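Local coordinates for methylxanthine N1-demethylase NdmA (PDB 6ICN), which catalyses the N1-demethylation of caffeine to theobromine and formaldehyde, a Rieske oxygenase step that opens bacterial caffeine degradation, at residues F216-E228 against P237-F249. Numbering follows the deposited sequence.
With CFF (caffeine), chain F.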
loop_
_atom_site.group_PDB
_atom_site.type_symbol
_atom_site.label_atom_id
_atom_site.label_comp_id
_atom_site.label_asym_id
_atom_site.label_seq_id
_atom_site.Cartn_x
_atom_site.Cartn_y
_atom_site.Cartn_z
ATOM N N PHE A 216 34.818 -29.708 -23.884
ATOM C CA PHE A 216 34.545 -31.085 -24.278
ATOM C C PHE A 216 33.038 -31.261 -24.377
ATOM O O PHE A 216 32.316 -30.956 -23.419
ATOM C CB PHE A 216 35.152 -32.070 -23.274
ATOM C CG PHE A 216 35.048 -33.507 -23.704
ATOM C CD1 PHE A 216 35.896 -34.013 -24.671
ATOM C CD2 PHE A 216 34.094 -34.341 -23.146
ATOM C CE1 PHE A 216 35.803 -35.333 -25.073
ATOM C CE2 PHE A 216 34.000 -35.666 -23.545
ATOM C CZ PHE A 216 34.850 -36.155 -24.512
ATOM N N ASN A 217 32.571 -31.717 -25.539
ATOM C CA ASN A 217 31.153 -32.020 -25.753
ATOM C C ASN A 217 30.263 -30.815 -25.454
ATOM O O ASN A 217 29.167 -30.953 -24.904
ATOM C CB ASN A 217 30.711 -33.224 -24.919
ATOM C CG ASN A 217 31.265 -34.537 -25.440
ATOM O OD1 ASN A 217 31.756 -34.622 -26.574
ATOM N ND2 ASN A 217 31.175 -35.575 -24.619
ATOM N N GLY A 218 30.730 -29.623 -25.822
ATOM C CA GLY A 218 29.944 -28.422 -25.593
ATOM C C GLY A 218 29.894 -27.963 -24.152
ATOM O O GLY A 218 29.005 -27.176 -23.791
ATOM N N GLN A 219 30.825 -28.426 -23.322
ATOM C CA GLN A 219 30.910 -28.068 -21.915
ATOM C C GLN A 219 32.272 -27.466 -21.613
ATOM O O GLN A 219 33.287 -27.891 -22.174
ATOM C CB GLN A 219 30.697 -29.287 -21.013
ATOM C CG GLN A 219 29.481 -30.128 -21.394
ATOM C CD GLN A 219 29.521 -31.506 -20.765
ATOM O OE1 GLN A 219 30.569 -31.963 -20.313
ATOM N NE2 GLN A 219 28.376 -32.174 -20.733
ATOM N N PHE A 220 32.299 -26.480 -20.717
ATOM C CA PHE A 220 33.542 -26.070 -20.083
ATOM C C PHE A 220 33.748 -26.922 -18.838
ATOM O O PHE A 220 32.844 -27.036 -18.001
ATOM C CB PHE A 220 33.501 -24.584 -19.711
ATOM C CG PHE A 220 34.422 -23.715 -20.531
ATOM C CD1 PHE A 220 35.649 -24.195 -20.969
ATOM C CD2 PHE A 220 34.075 -22.403 -20.836
ATOM C CE1 PHE A 220 36.509 -23.387 -21.716
ATOM C CE2 PHE A 220 34.933 -21.589 -21.592
ATOM C CZ PHE A 220 36.143 -22.088 -22.029
ATOM N N ARG A 221 34.935 -27.519 -18.708
ATOM C CA ARG A 221 35.275 -28.325 -17.543
ATOM C C ARG A 221 36.519 -27.759 -16.875
ATOM O O ARG A 221 37.522 -27.487 -17.550
ATOM C CB ARG A 221 35.502 -29.792 -17.927
ATOM C CG ARG A 221 34.304 -30.432 -18.605
ATOM C CD ARG A 221 34.423 -31.927 -18.639
ATOM N NE ARG A 221 33.299 -32.515 -19.353
ATOM C CZ ARG A 221 33.118 -33.822 -19.498
ATOM N NH1 ARG A 221 33.992 -34.669 -18.971
ATOM N NH2 ARG A 221 32.063 -34.278 -20.160
ATOM N N PHE A 222 36.450 -27.573 -15.556
ATOM C CA PHE A 222 37.596 -27.087 -14.790
ATOM C C PHE A 222 37.385 -27.394 -13.310
ATOM O O PHE A 222 36.251 -27.581 -12.853
ATOM C CB PHE A 222 37.857 -25.584 -15.028
ATOM C CG PHE A 222 36.633 -24.689 -14.884
ATOM C CD1 PHE A 222 35.795 -24.445 -15.969
ATOM C CD2 PHE A 222 36.368 -24.058 -13.683
ATOM C CE1 PHE A 222 34.679 -23.602 -15.835
ATOM C CE2 PHE A 222 35.257 -23.213 -13.531
ATOM C CZ PHE A 222 34.411 -22.993 -14.607
ATOM N N VAL A 223 38.499 -27.458 -12.568
ATOM C CA VAL A 223 38.521 -27.869 -11.164
ATOM C C VAL A 223 39.239 -26.816 -10.321
ATOM O O VAL A 223 40.253 -26.251 -10.747
ATOM C CB VAL A 223 39.189 -29.253 -11.006
ATOM C CG1 VAL A 223 39.239 -29.679 -9.542
ATOM C CG2 VAL A 223 38.457 -30.294 -11.838
ATOM N N TYR A 224 38.719 -26.559 -9.118
ATOM C CA TYR A 224 39.223 -25.506 -8.231
ATOM C C TYR A 224 39.187 -26.010 -6.795
ATOM O O TYR A 224 38.112 -26.303 -6.265
ATOM C CB TYR A 224 38.388 -24.227 -8.389
ATOM C CG TYR A 224 38.663 -23.093 -7.404
ATOM C CD1 TYR A 224 39.905 -22.950 -6.785
ATOM C CD2 TYR A 224 37.674 -22.153 -7.104
ATOM C CE1 TYR A 224 40.150 -21.914 -5.888
ATOM C CE2 TYR A 224 37.914 -21.106 -6.211
ATOM C CZ TYR A 224 39.156 -20.992 -5.608
ATOM O OH TYR A 224 39.416 -19.965 -4.721
ATOM N N ASP A 225 40.356 -26.102 -6.158
ATOM C CA ASP A 225 40.441 -26.479 -4.744
ATOM C C ASP A 225 40.431 -25.204 -3.907
ATOM O O ASP A 225 41.440 -24.496 -3.825
ATOM C CB ASP A 225 41.688 -27.315 -4.481
ATOM C CG ASP A 225 41.704 -28.592 -5.292
ATOM O OD1 ASP A 225 40.671 -29.302 -5.296
ATOM O OD2 ASP A 225 42.738 -28.883 -5.933
ATOM N N THR A 226 39.282 -24.909 -3.285
ATOM C CA THR A 226 39.131 -23.693 -2.490
ATOM C C THR A 226 39.977 -23.770 -1.215
ATOM O O THR A 226 40.419 -24.856 -0.814
ATOM C CB THR A 226 37.656 -23.461 -2.137
ATOM O OG1 THR A 226 37.180 -24.521 -1.292
ATOM C CG2 THR A 226 36.805 -23.386 -3.409
ATOM N N PRO A 227 40.243 -22.625 -0.574
ATOM C CA PRO A 227 41.019 -22.645 0.675
ATOM C C PRO A 227 40.352 -23.479 1.761
ATOM O O PRO A 227 39.124 -23.561 1.856
ATOM C CB PRO A 227 41.086 -21.165 1.075
ATOM C CG PRO A 227 40.968 -20.426 -0.213
ATOM C CD PRO A 227 40.047 -21.249 -1.076
ATOM N N GLU A 228 41.188 -24.098 2.590
ATOM C CA GLU A 228 40.738 -24.903 3.715
ATOM C C GLU A 228 40.691 -24.070 4.994
ATOM O O GLU A 228 41.313 -23.007 5.100
ATOM C CB GLU A 228 41.658 -26.105 3.927
ATOM C CG GLU A 228 41.708 -27.078 2.767
ATOM C CD GLU A 228 42.801 -28.115 2.940
ATOM O OE1 GLU A 228 43.369 -28.205 4.051
ATOM O OE2 GLU A 228 43.095 -28.833 1.961
ATOM N N PRO A 237 28.669 -25.091 0.983
ATOM C CA PRO A 237 29.338 -26.063 0.103
ATOM C C PRO A 237 30.726 -25.590 -0.287
ATOM O O PRO A 237 30.920 -25.049 -1.379
ATOM C CB PRO A 237 28.407 -26.147 -1.116
ATOM C CG PRO A 237 27.085 -25.547 -0.641
ATOM C CD PRO A 237 27.488 -24.490 0.337
ATOM N N ILE A 238 31.694 -25.785 0.604
ATOM C CA ILE A 238 33.075 -25.373 0.380
ATOM C C ILE A 238 33.956 -26.615 0.391
ATOM O O ILE A 238 33.885 -27.426 1.322
ATOM C CB ILE A 238 33.535 -24.351 1.437
ATOM C CG1 ILE A 238 32.984 -22.957 1.104
ATOM C CG2 ILE A 238 35.049 -24.328 1.538
ATOM C CD1 ILE A 238 33.600 -22.332 -0.140
ATOM N N GLY A 239 34.776 -26.768 -0.649
ATOM C CA GLY A 239 35.662 -27.913 -0.747
ATOM C C GLY A 239 36.371 -27.976 -2.084
ATOM O O GLY A 239 36.725 -26.935 -2.648
ATOM N N SER A 240 36.592 -29.184 -2.606
ATOM C CA SER A 240 37.151 -29.338 -3.944
ATOM C C SER A 240 36.033 -29.214 -4.978
ATOM O O SER A 240 35.068 -29.986 -4.943
ATOM C CB SER A 240 37.863 -30.682 -4.075
ATOM O OG SER A 240 38.181 -30.918 -5.435
ATOM N N PHE A 241 36.174 -28.256 -5.901
ATOM C CA PHE A 241 35.122 -27.869 -6.844
ATOM C C PHE A 241 35.402 -28.454 -8.227
ATOM O O PHE A 241 36.434 -28.142 -8.825
ATOM C CB PHE A 241 35.048 -26.344 -6.986
ATOM C CG PHE A 241 34.384 -25.621 -5.840
ATOM C CD1 PHE A 241 34.020 -26.275 -4.680
ATOM C CD2 PHE A 241 34.119 -24.254 -5.952
ATOM C CE1 PHE A 241 33.413 -25.582 -3.645
ATOM C CE2 PHE A 241 33.509 -23.555 -4.919
ATOM C CZ PHE A 241 33.156 -24.225 -3.764
ATOM N N SER A 242 34.457 -29.220 -8.774
ATOM C CA SER A 242 34.559 -29.700 -10.150
ATOM C C SER A 242 33.390 -29.159 -10.967
ATOM O O SER A 242 32.237 -29.514 -10.699
ATOM C CB SER A 242 34.583 -31.229 -10.201
ATOM O OG SER A 242 34.557 -31.666 -11.541
ATOM N N TYR A 243 33.689 -28.316 -11.960
ATOM C CA TYR A 243 32.675 -27.652 -12.775
ATOM C C TYR A 243 32.504 -28.353 -14.113
ATOM O O TYR A 243 33.487 -28.607 -14.820
ATOM C CB TYR A 243 33.049 -26.195 -13.056
ATOM C CG TYR A 243 33.106 -25.259 -11.871
ATOM C CD1 TYR A 243 34.226 -25.214 -11.052
ATOM C CD2 TYR A 243 32.048 -24.385 -11.595
ATOM C CE1 TYR A 243 34.304 -24.334 -9.984
ATOM C CE2 TYR A 243 32.118 -23.493 -10.528
ATOM C CZ TYR A 243 33.250 -23.481 -9.726
ATOM O OH TYR A 243 33.337 -22.621 -8.662
ATOM N N THR A 244 31.251 -28.595 -14.492
ATOM C CA THR A 244 30.894 -29.007 -15.845
ATOM C C THR A 244 29.838 -28.028 -16.325
ATOM O O THR A 244 28.697 -28.062 -15.844
ATOM C CB THR A 244 30.355 -30.435 -15.882
ATOM O OG1 THR A 244 31.290 -31.314 -15.256
ATOM C CG2 THR A 244 30.113 -30.862 -17.316
ATOM N N CYS A 245 30.209 -27.144 -17.239
ATOM C CA CYS A 245 29.351 -26.023 -17.621
ATOM C C CYS A 245 28.847 -26.254 -19.036
ATOM O O CYS A 245 29.574 -26.018 -20.004
ATOM C CB CYS A 245 30.105 -24.702 -17.517
ATOM S SG CYS A 245 30.830 -24.382 -15.883
ATOM N N SER A 246 27.601 -26.716 -19.155
ATOM C CA SER A 246 26.975 -26.894 -20.467
ATOM C C SER A 246 26.703 -25.530 -21.092
ATOM O O SER A 246 25.888 -24.755 -20.582
ATOM C CB SER A 246 25.685 -27.698 -20.336
ATOM O OG SER A 246 25.947 -29.008 -19.861
ATOM N N MET A 247 27.380 -25.223 -22.195
ATOM C CA MET A 247 27.245 -23.888 -22.794
ATOM C C MET A 247 25.853 -23.702 -23.344
ATOM O O MET A 247 25.295 -24.637 -23.925
ATOM C CB MET A 247 28.292 -23.663 -23.897
ATOM C CG MET A 247 29.713 -23.659 -23.346
ATOM S SD MET A 247 30.031 -22.156 -22.363
ATOM C CE MET A 247 30.103 -20.955 -23.656
ATOM N N PRO A 248 25.291 -22.492 -23.209
ATOM C CA PRO A 248 25.910 -21.266 -22.681
ATOM C C PRO A 248 25.655 -20.917 -21.219
ATOM O O PRO A 248 26.415 -20.116 -20.688
ATOM C CB PRO A 248 25.292 -20.174 -23.546
ATOM C CG PRO A 248 23.927 -20.706 -23.893
ATOM C CD PRO A 248 24.045 -22.207 -23.948
ATOM N N PHE A 249 24.603 -21.434 -20.576
ATOM C CA PHE A 249 24.189 -20.832 -19.308
ATOM C C PHE A 249 24.038 -21.797 -18.141
ATOM O O PHE A 249 23.623 -21.364 -17.057
ATOM C CB PHE A 249 22.861 -20.077 -19.490
ATOM C CG PHE A 249 22.930 -18.950 -20.481
ATOM C CD1 PHE A 249 23.998 -18.050 -20.480
ATOM C CD2 PHE A 249 21.924 -18.786 -21.414
ATOM C CE1 PHE A 249 24.058 -17.023 -21.419
ATOM C CE2 PHE A 249 21.967 -17.756 -22.356
ATOM C CZ PHE A 249 23.054 -16.869 -22.355
HETATM N N1 CFF F . 28.019 -20.391 -5.694
HETATM C C2 CFF F . 28.946 -21.166 -5.045
HETATM C C10 CFF F . 28.417 -19.608 -6.850
HETATM C C6 CFF F . 26.753 -20.343 -5.270
HETATM N N3 CFF F . 28.581 -21.898 -3.961
HETATM O O11 CFF F . 30.075 -21.201 -5.429
HETATM C C12 CFF F . 29.559 -22.725 -3.261
HETATM C C4 CFF F . 27.300 -21.850 -3.528
HETATM C C5 CFF F . 26.386 -21.094 -4.169
HETATM N N9 CFF F . 26.681 -22.462 -2.503
HETATM O O13 CFF F . 25.945 -19.662 -5.842
HETATM N N7 CFF F . 25.206 -21.250 -3.542
HETATM C C8 CFF F . 25.390 -22.090 -2.517
HETATM C C14 CFF F . 23.846 -20.758 -3.686
HETATM O O HOH W 1 26.033 -27.141 -24.789
HETATM O O HOH W 2 26.021 -30.923 -22.099
#
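Antiparallel strands 219-225 and 239-246 of the catalytic domain's sheet pair Phe220 with Cys245, Phe222 with Tyr243 and Tyr224 with Phe241 as hydrogen-bonded pairs. The side chains of all three pairs lie on one face, five aromatic rings with Cys245. Just beyond the strands, Met247 N donates to Gly218 O at 3.0 Å, almost straight (169°). Phe222 and Tyr243 form an offset stack, centroids 4.6 Å apart and planes at 21°; Phe222 CG, between its backbone N and carbonyl carbon (chi1 50°), brings CE2 over the Tyr243 ring. Cys245 SG lies obliquely to the Phe222 ring. Further along, Thr226 CG2 sits over the centre of the Phe241 ring, a CH-pi contact 3.7 Å from the centroid, while Thr226 OG1 donates to Gly239 O at 2.8 Å. As in other Rieske oxygenases, this sheet backs the substrate site: Phe241 CZ reaches caffeine C12 at 3.9 Å, beside Pro237. The other face, carrying Gln219, Arg221 and Thr244, is mostly polar. Gln219 OE1 lies 3.2 Å from Thr244 CG2 and is gripped side-on, in the guanidinium plane, by Arg221 NE and NH2. Alanine at Gln219 would probably leave Arg221 NE and NH2 without their shared acceptor and the Thr244 methyl less covered. One water links Gln219 NE2 to Ser246 OG, which also bonds Tyr156 N; at the far end, Ser240 OG donates to Asp225 OD1 at 3.0 Å.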